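Local coordinates for cadherin-related family member 2 (Homo sapiens, PDB 5CZR), which forms calcium-dependent heterophilic adhesion complexes with CDHR5 between neighbouring microvilli and so controls their packing at the apical surface of epithelial cells, at residues 5-10 / 29-34; 76-81 / 89-94; 108-113 / 204-209. All coordinates share one frame; numbering follows the deposited sequence.

How the contacts relate
Contacts 1 and 2 belong to the first cadherin repeat and contact 3 to the second, on the other side of the chain's centre. The first two, with centres about 12 Å apart, lie on the two facing sheets of one sandwich and touch: Phe7 CZ reaches Ile78 CD1 at 3.7 Å, and Leu29 CD2 meets Ile78 CG2 at 3.8 Å. Contact 1 also reaches the N-terminal calcium through Asp33. Contact 3 is remote, its centre about 60 Å from that of contact 1 and about 51 Å from that of contact 2; between the repeats lie the other calcium sites. Contacts 2 and 3 each involve the C-terminal strand of their repeat, 86-96 and 206-213.

Contact 1 of 3, residues 5-10 / 29-34; sequences PKFLAN and LVAEDQ. With CA (calcium ion), chain E.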
ATOM      1  N   PRO A   5     -18.495  -5.086  36.868  1.00 37.24           N
ATOM      2  CA  PRO A   5     -18.088  -5.920  35.734  1.00 37.36           C
ATOM      3  C   PRO A   5     -16.643  -5.635  35.340  1.00 38.62           C
ATOM      4  O   PRO A   5     -16.089  -4.580  35.680  1.00 37.98           O
ATOM      5  CB  PRO A   5     -19.039  -5.494  34.622  1.00 34.65           C
ATOM      6  CG  PRO A   5     -19.409  -4.086  34.986  1.00 34.63           C
ATOM      7  CD  PRO A   5     -19.475  -4.064  36.476  1.00 35.84           C
ATOM      8  N   LYS A   6     -16.073  -6.570  34.601  1.00 41.88           N
ATOM      9  CA  LYS A   6     -14.658  -6.574  34.262  1.00 46.27           C
ATOM     10  C   LYS A   6     -14.516  -7.098  32.841  1.00 42.13           C
ATOM     11  O   LYS A   6     -15.069  -8.135  32.491  1.00 40.16           O
ATOM     12  CB  LYS A   6     -13.896  -7.472  35.239  1.00 53.79           C
ATOM     13  CG  LYS A   6     -12.373  -7.425  35.114  1.00 63.38           C
ATOM     14  CD  LYS A   6     -11.670  -7.439  36.488  1.00 70.21           C
ATOM     15  CE  LYS A   6     -11.922  -8.713  37.294  1.00 72.55           C
ATOM     16  NZ  LYS A   6     -11.062  -9.845  36.819  1.00 75.07           N
ATOM     17  N   PHE A   7     -13.882  -6.304  31.994  1.00 40.52           N
ATOM     18  CA  PHE A   7     -13.549  -6.720  30.632  1.00 39.24           C
ATOM     19  C   PHE A   7     -12.611  -7.918  30.673  1.00 40.04           C
ATOM     20  O   PHE A   7     -11.730  -8.011  31.531  1.00 40.39           O
ATOM     21  CB  PHE A   7     -12.850  -5.572  29.893  1.00 36.65           C
ATOM     22  CG  PHE A   7     -13.806  -4.530  29.336  1.00 34.73           C
ATOM     23  CD1 PHE A   7     -14.672  -4.856  28.321  1.00 32.97           C
ATOM     24  CD2 PHE A   7     -13.777  -3.226  29.784  1.00 33.81           C
ATOM     25  CE1 PHE A   7     -15.517  -3.903  27.784  1.00 32.62           C
ATOM     26  CE2 PHE A   7     -14.601  -2.262  29.247  1.00 32.61           C
ATOM     27  CZ  PHE A   7     -15.465  -2.591  28.239  1.00 31.80           C
ATOM     28  N   LEU A   8     -12.802  -8.830  29.746  1.00 41.35           N
ATOM     29  CA  LEU A   8     -11.859  -9.930  29.593  1.00 44.07           C
ATOM     30  C   LEU A   8     -10.476  -9.399  29.273  1.00 40.92           C
ATOM     31  O   LEU A   8     -10.327  -8.334  28.693  1.00 39.97           O
ATOM     32  CB  LEU A   8     -12.322 -10.913  28.491  1.00 47.94           C
ATOM     33  CG  LEU A   8     -13.713 -11.568  28.697  1.00 51.45           C
ATOM     34  CD1 LEU A   8     -13.935 -12.741  27.735  1.00 51.51           C
ATOM     35  CD2 LEU A   8     -13.917 -12.006  30.147  1.00 53.60           C
ATOM     36  N   ALA A   9      -9.473 -10.183  29.644  1.00 41.94           N
ATOM     37  CA  ALA A   9      -8.077  -9.845  29.447  1.00 41.47           C
ATOM     38  C   ALA A   9      -7.715  -9.372  28.035  1.00 39.25           C
ATOM     39  O   ALA A   9      -6.875  -8.477  27.876  1.00 38.66           O
ATOM     40  CB  ALA A   9      -7.187 -11.033  29.862  1.00 42.85           C
ATOM     41  N   ASN A  10      -8.309  -9.970  27.010  1.00 37.49           N
ATOM     42  CA  ASN A  10      -7.943  -9.630  25.627  1.00 37.47           C
ATOM     43  C   ASN A  10      -8.608  -8.336  25.095  1.00 36.01           C
ATOM     44  O   ASN A  10      -8.424  -7.978  23.944  1.00 31.91           O
ATOM     45  CB  ASN A  10      -8.210 -10.809  24.678  1.00 38.66           C
ATOM     46  CG  ASN A  10      -9.692 -11.179  24.627  1.00 41.37           C
ATOM     47  OD1 ASN A  10     -10.394 -11.108  25.643  1.00 45.84           O
ATOM     48  ND2 ASN A  10     -10.179 -11.504  23.461  1.00 41.11           N
ATOM     49  N   LEU A  29     -16.991  -6.548  21.980  1.00 31.01           N
ATOM     50  CA  LEU A  29     -16.632  -6.192  23.346  1.00 32.35           C
ATOM     51  C   LEU A  29     -17.228  -7.225  24.287  1.00 34.08           C
ATOM     52  O   LEU A  29     -18.409  -7.549  24.182  1.00 33.23           O
ATOM     53  CB  LEU A  29     -17.141  -4.797  23.709  1.00 31.39           C
ATOM     54  CG  LEU A  29     -16.426  -3.621  23.050  1.00 30.90           C
ATOM     55  CD1 LEU A  29     -17.220  -2.339  23.237  1.00 29.86           C
ATOM     56  CD2 LEU A  29     -15.024  -3.476  23.631  1.00 31.64           C
ATOM     57  N   VAL A  30     -16.393  -7.766  25.176  1.00 36.35           N
ATOM     58  CA  VAL A  30     -16.802  -8.845  26.060  1.00 39.67           C
ATOM     59  C   VAL A  30     -16.274  -8.579  27.470  1.00 38.34           C
ATOM     60  O   VAL A  30     -15.117  -8.239  27.674  1.00 39.49           O
ATOM     61  CB  VAL A  30     -16.306 -10.250  25.598  1.00 41.99           C
ATOM     62  CG1 VAL A  30     -17.143 -11.339  26.255  1.00 44.08           C
ATOM     63  CG2 VAL A  30     -16.354 -10.447  24.099  1.00 43.61           C
ATOM     64  N   ALA A  31     -17.167  -8.733  28.427  1.00 38.38           N
ATOM     65  CA  ALA A  31     -16.859  -8.568  29.826  1.00 40.20           C
ATOM     66  C   ALA A  31     -17.661  -9.622  30.579  1.00 41.73           C
ATOM     67  O   ALA A  31     -18.504 -10.288  29.995  1.00 40.26           O
ATOM     68  CB  ALA A  31     -17.250  -7.176  30.282  1.00 38.82           C
ATOM     69  N   GLU A  32     -17.376  -9.769  31.868  1.00 46.91           N
ATOM     70  CA  GLU A  32     -18.082 -10.703  32.748  1.00 47.48           C
ATOM     71  C   GLU A  32     -18.426  -9.993  34.034  1.00 45.92           C
ATOM     72  O   GLU A  32     -17.818  -8.962  34.402  1.00 42.49           O
ATOM     73  CB  GLU A  32     -17.225 -11.923  33.045  1.00 53.66           C
ATOM     74  CG  GLU A  32     -16.001 -11.624  33.920  1.00 62.30           C
ATOM     75  CD  GLU A  32     -14.941 -12.738  33.921  1.00 74.27           C
ATOM     76  OE1 GLU A  32     -14.855 -13.524  32.930  1.00 80.70           O
ATOM     77  OE2 GLU A  32     -14.160 -12.811  34.909  1.00 78.13           O
ATOM     78  N   ASP A  33     -19.426 -10.533  34.716  1.00 44.76           N
ATOM     79  CA  ASP A  33     -19.921  -9.911  35.940  1.00 44.22           C
ATOM     80  C   ASP A  33     -20.255 -10.998  36.940  1.00 48.22           C
ATOM     81  O   ASP A  33     -21.106 -11.853  36.669  1.00 46.99           O
ATOM     82  CB  ASP A  33     -21.162  -9.060  35.641  1.00 40.51           C
ATOM     83  CG  ASP A  33     -21.601  -8.206  36.849  1.00 38.92           C
ATOM     84  OD1 ASP A  33     -22.229  -8.754  37.787  1.00 37.79           O
ATOM     85  OD2 ASP A  33     -21.364  -6.981  36.829  1.00 35.86           O
ATOM     86  N   GLN A  34     -19.598 -10.946  38.094  1.00 51.01           N
ATOM     87  CA  GLN A  34     -19.745 -11.965  39.160  1.00 56.62           C
ATOM     88  C   GLN A  34     -21.195 -12.105  39.683  1.00 52.11           C
ATOM     89  O   GLN A  34     -21.551 -13.155  40.175  1.00 51.93           O
ATOM     90  CB  GLN A  34     -18.822 -11.634  40.349  1.00 65.23           C
ATOM     91  CG  GLN A  34     -18.183 -12.873  41.042  1.00 75.44           C
ATOM     92  CD  GLN A  34     -16.932 -13.392  40.334  1.00 84.14           C
ATOM     93  OE1 GLN A  34     -16.449 -12.818  39.344  1.00 80.88           O
ATOM     94  NE2 GLN A  34     -16.395 -14.492  40.857  1.00 91.83           N
TER
HETATM   95 CA    CA E1001     -22.506  -6.530  39.057  1.00 39.83          CA
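CG anti to the carbonyl carbon (chi1 -81°) places the Phe7 ring beside Val30 O, which lies at its edge, while Asp33 carries CG anti to its backbone N (chi1 -171°) and lies alongside Pro5, both side chains pointing the same way. Phe7 CD1 is 3.5 Å from Val30 O, which sits in the plane of the ring; the ring also packs on Val80 of strand 73-81. Ala31 CB comes to the ring obliquely and also sits close to the backbone of Phe7, 3.7 Å from Phe7 CA. The same Val30 O accepts the N-H of Leu8, which is tilted 25° from the carbonyl plane, so one oxygen serves both the backbone bond and the ring edge. Two further bonds, Lys6 N to Glu32 O and Glu32 N to Lys6 O, form an antiparallel hydrogen-bonded pair. They tie the short strand 6-7 to strand 25-32 at the margin of one sheet of the first cadherin repeat, a Greek-key beta sandwich. Leu8 splits its two methyls: CD1 packs on Val30 CG1 at 3.8 Å, while the Leu8 and Glu32 side chains cross at about a right angle, Leu8 CD2 coming 3.3 Å from Glu32 OE1. Lys6 NZ stays 4.7 Å from Glu32 OE2, too far for a salt bridge, although the opposite charges probably attract. At the other end, Asp33 grips the calcium ion with both carboxylate oxygens, OD1 at 2.6 Å and OD2 at 2.5 Å. Asn2, Val3, Asp35, Asp37 and Asp82 complete this site, and Pro5 CD lies 3.5 Å from Asp33 OD2.

Contact 2 of 3, residues 76-81 / 89-94; sequences VTISVS and REMLVI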
ATOM      1  N   VAL A  76      -9.051   4.117  21.967  1.00 30.88           N
ATOM      2  CA  VAL A  76     -10.413   4.471  22.258  1.00 30.81           C
ATOM      3  C   VAL A  76     -10.727   4.108  23.689  1.00 29.23           C
ATOM      4  O   VAL A  76     -10.045   3.293  24.294  1.00 30.60           O
ATOM      5  CB  VAL A  76     -11.410   3.751  21.310  1.00 29.50           C
ATOM      6  CG1 VAL A  76     -11.276   4.292  19.913  1.00 29.85           C
ATOM      7  CG2 VAL A  76     -11.202   2.241  21.331  1.00 28.74           C
ATOM      8  N   THR A  77     -11.744   4.751  24.237  1.00 27.84           N
ATOM      9  CA  THR A  77     -12.243   4.392  25.551  1.00 27.32           C
ATOM     10  C   THR A  77     -13.405   3.439  25.371  1.00 26.62           C
ATOM     11  O   THR A  77     -14.357   3.726  24.636  1.00 24.28           O
ATOM     12  CB  THR A  77     -12.662   5.635  26.357  1.00 27.35           C
ATOM     13  OG1 THR A  77     -11.516   6.458  26.526  1.00 27.25           O
ATOM     14  CG2 THR A  77     -13.155   5.237  27.746  1.00 27.35           C
ATOM     15  N   ILE A  78     -13.292   2.285  26.012  1.00 27.27           N
ATOM     16  CA  ILE A  78     -14.349   1.338  26.002  1.00 27.97           C
ATOM     17  C   ILE A  78     -15.025   1.306  27.357  1.00 28.44           C
ATOM     18  O   ILE A  78     -14.403   1.494  28.377  1.00 27.61           O
ATOM     19  CB  ILE A  78     -13.893  -0.053  25.557  1.00 28.74           C
ATOM     20  CG1 ILE A  78     -12.739  -0.578  26.423  1.00 31.38           C
ATOM     21  CG2 ILE A  78     -13.481  -0.013  24.092  1.00 29.10           C
ATOM     22  CD1 ILE A  78     -12.457  -2.062  26.205  1.00 30.96           C
ATOM     23  N   SER A  79     -16.312   0.980  27.343  1.00 27.97           N
ATOM     24  CA  SER A  79     -17.129   1.023  28.543  1.00 28.44           C
ATOM     25  C   SER A  79     -18.026  -0.230  28.661  1.00 28.54           C
ATOM     26  O   SER A  79     -18.620  -0.668  27.676  1.00 25.64           O
ATOM     27  CB  SER A  79     -18.029   2.249  28.464  1.00 28.28           C
ATOM     28  OG  SER A  79     -18.851   2.346  29.595  1.00 29.24           O
ATOM     29  N   VAL A  80     -18.090  -0.784  29.862  1.00 29.15           N
ATOM     30  CA  VAL A  80     -19.098  -1.754  30.205  1.00 29.47           C
ATOM     31  C   VAL A  80     -19.791  -1.328  31.507  1.00 29.33           C
ATOM     32  O   VAL A  80     -19.153  -0.882  32.444  1.00 29.29           O
ATOM     33  CB  VAL A  80     -18.514  -3.172  30.335  1.00 30.14           C
ATOM     34  CG1 VAL A  80     -17.404  -3.229  31.391  1.00 31.39           C
ATOM     35  CG2 VAL A  80     -19.614  -4.175  30.658  1.00 30.54           C
ATOM     36  N   SER A  81     -21.104  -1.478  31.531  1.00 28.34           N
ATOM     37  CA  SER A  81     -21.913  -1.036  32.647  1.00 28.75           C
ATOM     38  C   SER A  81     -22.821  -2.165  33.092  1.00 30.31           C
ATOM     39  O   SER A  81     -23.495  -2.777  32.249  1.00 32.91           O
ATOM     40  CB  SER A  81     -22.756   0.148  32.233  1.00 27.01           C
ATOM     41  OG  SER A  81     -21.934   1.244  31.930  1.00 25.66           O
ATOM     42  N   ARG A  89     -12.191   1.702  30.247  1.00 36.01           N
ATOM     43  CA  ARG A  89     -10.777   1.401  30.074  1.00 40.15           C
ATOM     44  C   ARG A  89     -10.367   1.934  28.724  1.00 40.29           C
ATOM     45  O   ARG A  89     -11.206   2.236  27.882  1.00 37.43           O
ATOM     46  CB  ARG A  89     -10.512  -0.088  29.963  1.00 42.26           C
ATOM     47  CG  ARG A  89     -10.588  -0.976  31.190  1.00 46.75           C
ATOM     48  CD  ARG A  89      -9.877  -0.431  32.426  1.00 50.75           C
ATOM     49  NE  ARG A  89     -10.299  -1.154  33.639  1.00 54.63           N
ATOM     50  CZ  ARG A  89     -10.992  -0.632  34.666  1.00 56.86           C
ATOM     51  NH1 ARG A  89     -11.382   0.650  34.684  1.00 56.83           N
ATOM     52  NH2 ARG A  89     -11.323  -1.417  35.692  1.00 54.98           N
ATOM     53  N   GLU A  90      -9.069   1.920  28.486  1.00 40.26           N
ATOM     54  CA  GLU A  90      -8.537   2.247  27.205  1.00 40.79           C
ATOM     55  C   GLU A  90      -8.238   0.977  26.415  1.00 38.20           C
ATOM     56  O   GLU A  90      -7.831  -0.036  26.969  1.00 37.53           O
ATOM     57  CB  GLU A  90      -7.386   3.184  27.461  1.00 45.27           C
ATOM     58  CG  GLU A  90      -6.517   3.564  26.304  1.00 51.42           C
ATOM     59  CD  GLU A  90      -5.436   4.549  26.736  1.00 58.78           C
ATOM     60  OE1 GLU A  90      -5.772   5.540  27.433  1.00 63.19           O
ATOM     61  OE2 GLU A  90      -4.244   4.301  26.430  1.00 62.03           O
ATOM     62  N   MET A  91      -8.595   1.003  25.131  1.00 34.81           N
ATOM     63  CA  MET A  91      -8.237  -0.048  24.189  1.00 33.29           C
ATOM     64  C   MET A  91      -7.351   0.515  23.072  1.00 31.47           C
ATOM     65  O   MET A  91      -7.660   1.553  22.476  1.00 30.00           O
ATOM     66  CB  MET A  91      -9.501  -0.663  23.577  1.00 32.88           C
ATOM     67  CG  MET A  91      -9.248  -1.856  22.669  1.00 33.42           C
ATOM     68  SD  MET A  91     -10.711  -2.468  21.797  1.00 32.72           S
ATOM     69  CE  MET A  91     -10.950  -3.986  22.703  1.00 35.50           C
ATOM     70  N   LEU A  92      -6.293  -0.218  22.741  1.00 31.13           N
ATOM     71  CA  LEU A  92      -5.432   0.136  21.599  1.00 32.43           C
ATOM     72  C   LEU A  92      -5.943  -0.535  20.316  1.00 31.07           C
ATOM     73  O   LEU A  92      -6.102  -1.755  20.269  1.00 31.46           O
ATOM     74  CB  LEU A  92      -3.989  -0.303  21.847  1.00 33.09           C
ATOM     75  CG  LEU A  92      -2.979   0.007  20.729  1.00 34.42           C
ATOM     76  CD1 LEU A  92      -2.800   1.513  20.523  1.00 34.73           C
ATOM     77  CD2 LEU A  92      -1.618  -0.644  21.020  1.00 35.86           C
ATOM     78  N   VAL A  93      -6.247   0.264  19.305  1.00 29.96           N
ATOM     79  CA  VAL A  93      -6.619  -0.286  18.001  1.00 30.85           C
ATOM     80  C   VAL A  93      -5.357  -0.342  17.130  1.00 30.78           C
ATOM     81  O   VAL A  93      -4.696   0.672  16.953  1.00 29.49           O
ATOM     82  CB  VAL A  93      -7.694   0.542  17.311  1.00 30.51           C
ATOM     83  CG1 VAL A  93      -8.037  -0.074  15.964  1.00 30.83           C
ATOM     84  CG2 VAL A  93      -8.948   0.604  18.172  1.00 30.96           C
ATOM     85  N   ILE A  94      -5.014  -1.538  16.664  1.00 30.04           N
ATOM     86  CA  ILE A  94      -3.816  -1.739  15.811  1.00 31.47           C
ATOM     87  C   ILE A  94      -4.303  -2.037  14.416  1.00 29.77           C
ATOM     88  O   ILE A  94      -4.992  -3.047  14.198  1.00 30.15           O
ATOM     89  CB  ILE A  94      -2.976  -2.914  16.313  1.00 34.25           C
ATOM     90  CG1 ILE A  94      -2.421  -2.576  17.679  1.00 36.50           C
ATOM     91  CG2 ILE A  94      -1.834  -3.252  15.338  1.00 35.19           C
ATOM     92  CD1 ILE A  94      -1.999  -3.771  18.487  1.00 38.63           C
TER
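Val76 and Met91 lie side by side across the beta hairpin of strands 73-81 and 86-96, in the sheet of the first cadherin repeat that faces strand 25-32. Their backbones form an antiparallel hydrogen-bonded pair: Met91 N donates to Val76 O at 2.8 Å in an almost straight bond (175° at the hydrogen), and Val76 N returns one to Met91 O. Ile78 and Arg89, the next hydrogen-bonded pair along the hairpin, repeat the pattern. The tight part is the buried face with Val76, Ile78 and Met91. There Val76 CG2 rests 4.0 Å from Met91 CB and 4.2 Å from Val93 CG2. Ile78 comes to Met91 at a slant, its CG2 4.1 Å from Met91 CB. With CG anti to the backbone N (chi1 -175°), Met91 continues past these contacts into the sandwich and touches Phe27. Arg89 starts on this same face, but its end leads away from segment 76-81 and is exposed. The opposite face is looser: Thr77 and Glu90 are a non-hydrogen-bonded pair whose side chains do not touch each other, and Glu90, exposed to solvent, makes a long, weak ion pair with Lys75. On this side Thr77 touches the partner strand through its methyl, Thr77 CG2 lying 3.6 Å from Arg89 O.

Contact 3 of 3, residues 108-113 / 204-209; sequences TAFSTS and LPVFLS
The axes of segments 111-113 and 206-209 run parallel, 19° apart, with Ser111 and Ser209 as the bridged pair between edge strand 111-115 and strand 206-213. Ser209 is held through both backbone groups: Ser209 N lies 3.0 Å from Phe110 O, its N-H tilted out of the carbonyl plane, and its oxygen takes the Thr112 N-H almost in line with the C=O bond. This is the parallel pairing of the second half of the split first strand with the last strand, which closes one sheet of the second cadherin repeat, a Greek-key beta sandwich; next to it strand 180-189 continues the sheet antiparallel, for instance through backbone bonds from Leu208 to Leu183. Phe110 makes the main side-chain contact. Its CG stands anti to the carbonyl carbon (chi1 -62°), which carries the ring back along the neighbouring strand toward Val206. One face of the ring receives Val206 CB, set off toward the rim, and Phe110 CZ meets Val206 CG1 at 4.2 Å. Nearer the backbone, Phe110 CB crowds Phe207 O at 3.1 Å, whereas the CB of Phe207 points away from segment 108-113, and its side chain packs on Gln182 and Glu184. Leu208 takes the inner side: with CG anti to its backbone N (chi1 169°), it brings CD1 to 3.6 Å from Phe110 O. Beyond this strand pair, Leu208 and Thr112 both touch Phe125 of strand 123-130 in the facing sheet, so both face the interior. On the other face the two serines share a side of the sheet and meet through their methylene carbons, Ser111 CB lying 4.0 Å from Ser209 CB.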
ATOM      1  N   THR A 108       9.860  14.084 -13.099  1.00 71.26           N
ATOM      2  CA  THR A 108       9.070  14.985 -13.965  1.00 81.38           C
ATOM      3  C   THR A 108       9.361  14.600 -15.416  1.00 85.04           C
ATOM      4  O   THR A 108       8.461  14.206 -16.184  1.00 95.89           O
ATOM      5  CB  THR A 108       9.465  16.465 -13.735  1.00 84.89           C
ATOM      6  OG1 THR A 108       9.378  16.723 -12.346  1.00 83.76           O
ATOM      7  CG2 THR A 108       8.570  17.515 -14.475  1.00 86.16           C
ATOM      8  N   ALA A 109      10.641  14.665 -15.764  1.00 80.29           N
ATOM      9  CA  ALA A 109      11.063  14.540 -17.167  1.00 78.33           C
ATOM     10  C   ALA A 109      11.352  13.086 -17.566  1.00 69.72           C
ATOM     11  O   ALA A 109      11.925  12.328 -16.765  1.00 66.66           O
ATOM     12  CB  ALA A 109      12.288  15.406 -17.419  1.00 80.00           C
ATOM     13  N   PHE A 110      10.955  12.718 -18.793  1.00 59.20           N
ATOM     14  CA  PHE A 110      11.237  11.393 -19.349  1.00 53.39           C
ATOM     15  C   PHE A 110      11.730  11.443 -20.788  1.00 48.00           C
ATOM     16  O   PHE A 110      11.184  10.811 -21.687  1.00 43.17           O
ATOM     17  CB  PHE A 110      10.012  10.519 -19.298  1.00 54.65           C
ATOM     18  CG  PHE A 110       9.523  10.255 -17.929  1.00 57.24           C
ATOM     19  CD1 PHE A 110      10.219   9.398 -17.087  1.00 54.91           C
ATOM     20  CD2 PHE A 110       8.336  10.855 -17.476  1.00 64.00           C
ATOM     21  CE1 PHE A 110       9.750   9.136 -15.820  1.00 56.19           C
ATOM     22  CE2 PHE A 110       7.856  10.594 -16.206  1.00 62.17           C
ATOM     23  CZ  PHE A 110       8.560   9.730 -15.381  1.00 59.39           C
ATOM     24  N   SER A 111      12.781  12.206 -21.004  1.00 42.95           N
ATOM     25  CA  SER A 111      13.437  12.183 -22.277  1.00 42.36           C
ATOM     26  C   SER A 111      14.949  12.385 -22.116  1.00 39.21           C
ATOM     27  O   SER A 111      15.421  13.003 -21.160  1.00 36.21           O
ATOM     28  CB  SER A 111      12.794  13.187 -23.264  1.00 41.22           C
ATOM     29  OG  SER A 111      13.190  14.496 -22.968  1.00 41.12           O
ATOM     30  N   THR A 112      15.684  11.825 -23.064  1.00 35.98           N
ATOM     31  CA  THR A 112      17.120  11.979 -23.097  1.00 35.87           C
ATOM     32  C   THR A 112      17.618  11.805 -24.517  1.00 36.91           C
ATOM     33  O   THR A 112      16.883  11.417 -25.424  1.00 35.28           O
ATOM     34  CB  THR A 112      17.825  10.974 -22.176  1.00 34.41           C
ATOM     35  OG1 THR A 112      19.178  11.365 -22.026  1.00 35.79           O
ATOM     36  CG2 THR A 112      17.774   9.570 -22.741  1.00 32.68           C
ATOM     37  N   SER A 113      18.879  12.127 -24.691  1.00 39.31           N
ATOM     38  CA  SER A 113      19.519  12.053 -25.968  1.00 42.54           C
ATOM     39  C   SER A 113      20.839  11.331 -25.758  1.00 42.08           C
ATOM     40  O   SER A 113      21.565  11.631 -24.822  1.00 44.09           O
ATOM     41  CB  SER A 113      19.742  13.471 -26.492  1.00 43.80           C
ATOM     42  OG  SER A 113      20.173  13.421 -27.825  1.00 47.41           O
ATOM     43  N   LEU A 204       0.668   3.420 -13.196  1.00 32.88           N
ATOM     44  CA  LEU A 204       0.406   3.888 -14.544  1.00 36.21           C
ATOM     45  C   LEU A 204       1.672   3.714 -15.411  1.00 37.39           C
ATOM     46  O   LEU A 204       2.798   3.741 -14.901  1.00 38.98           O
ATOM     47  CB  LEU A 204       0.049   5.368 -14.501  1.00 39.83           C
ATOM     48  CG  LEU A 204      -1.243   5.755 -13.752  1.00 43.28           C
ATOM     49  CD1 LEU A 204      -1.149   7.203 -13.244  1.00 45.92           C
ATOM     50  CD2 LEU A 204      -2.477   5.547 -14.643  1.00 41.86           C
ATOM     51  N   PRO A 205       1.500   3.483 -16.720  1.00 40.11           N
ATOM     52  CA  PRO A 205       2.663   3.403 -17.598  1.00 38.10           C
ATOM     53  C   PRO A 205       3.356   4.763 -17.756  1.00 38.35           C
ATOM     54  O   PRO A 205       2.688   5.796 -17.730  1.00 36.17           O
ATOM     55  CB  PRO A 205       2.073   2.968 -18.919  1.00 40.88           C
ATOM     56  CG  PRO A 205       0.644   3.467 -18.871  1.00 42.44           C
ATOM     57  CD  PRO A 205       0.226   3.322 -17.448  1.00 40.68           C
ATOM     58  N   VAL A 206       4.691   4.744 -17.882  1.00 36.11           N
ATOM     59  CA  VAL A 206       5.459   5.933 -18.226  1.00 34.62           C
ATOM     60  C   VAL A 206       6.259   5.656 -19.481  1.00 33.30           C
ATOM     61  O   VAL A 206       6.647   4.507 -19.748  1.00 30.83           O
ATOM     62  CB  VAL A 206       6.379   6.451 -17.084  1.00 35.53           C
ATOM     63  CG1 VAL A 206       5.536   6.831 -15.848  1.00 37.19           C
ATOM     64  CG2 VAL A 206       7.420   5.430 -16.705  1.00 34.11           C
ATOM     65  N   PHE A 207       6.514   6.723 -20.222  1.00 32.97           N
ATOM     66  CA  PHE A 207       7.172   6.647 -21.514  1.00 35.06           C
ATOM     67  C   PHE A 207       8.468   7.456 -21.522  1.00 36.78           C
ATOM     68  O   PHE A 207       8.453   8.673 -21.286  1.00 39.16           O
ATOM     69  CB  PHE A 207       6.230   7.148 -22.593  1.00 34.76           C
ATOM     70  CG  PHE A 207       4.997   6.320 -22.695  1.00 34.99           C
ATOM     71  CD1 PHE A 207       5.002   5.144 -23.431  1.00 35.10           C
ATOM     72  CD2 PHE A 207       3.852   6.654 -21.967  1.00 35.74           C
ATOM     73  CE1 PHE A 207       3.851   4.350 -23.520  1.00 35.61           C
ATOM     74  CE2 PHE A 207       2.700   5.856 -22.030  1.00 35.96           C
ATOM     75  CZ  PHE A 207       2.702   4.713 -22.824  1.00 35.72           C
ATOM     76  N   LEU A 208       9.569   6.772 -21.814  1.00 34.32           N
ATOM     77  CA  LEU A 208      10.864   7.407 -21.966  1.00 33.62           C
ATOM     78  C   LEU A 208      11.191   7.586 -23.462  1.00 34.59           C
ATOM     79  O   LEU A 208      11.237   6.611 -24.212  1.00 33.26           O
ATOM     80  CB  LEU A 208      11.923   6.566 -21.268  1.00 33.66           C
ATOM     81  CG  LEU A 208      13.393   6.895 -21.519  1.00 35.82           C
ATOM     82  CD1 LEU A 208      13.768   8.312 -21.135  1.00 38.10           C
ATOM     83  CD2 LEU A 208      14.250   5.923 -20.740  1.00 37.62           C
ATOM     84  N   SER A 209      11.406   8.828 -23.878  1.00 34.35           N
ATOM     85  CA  SER A 209      11.818   9.128 -25.241  1.00 36.61           C
ATOM     86  C   SER A 209      13.326   9.242 -25.355  1.00 35.84           C
ATOM     87  O   SER A 209      13.952  10.022 -24.641  1.00 35.59           O
ATOM     88  CB  SER A 209      11.187  10.417 -25.695  1.00 38.87           C
ATOM     89  OG  SER A 209       9.778  10.265 -25.632  1.00 42.08           O
TER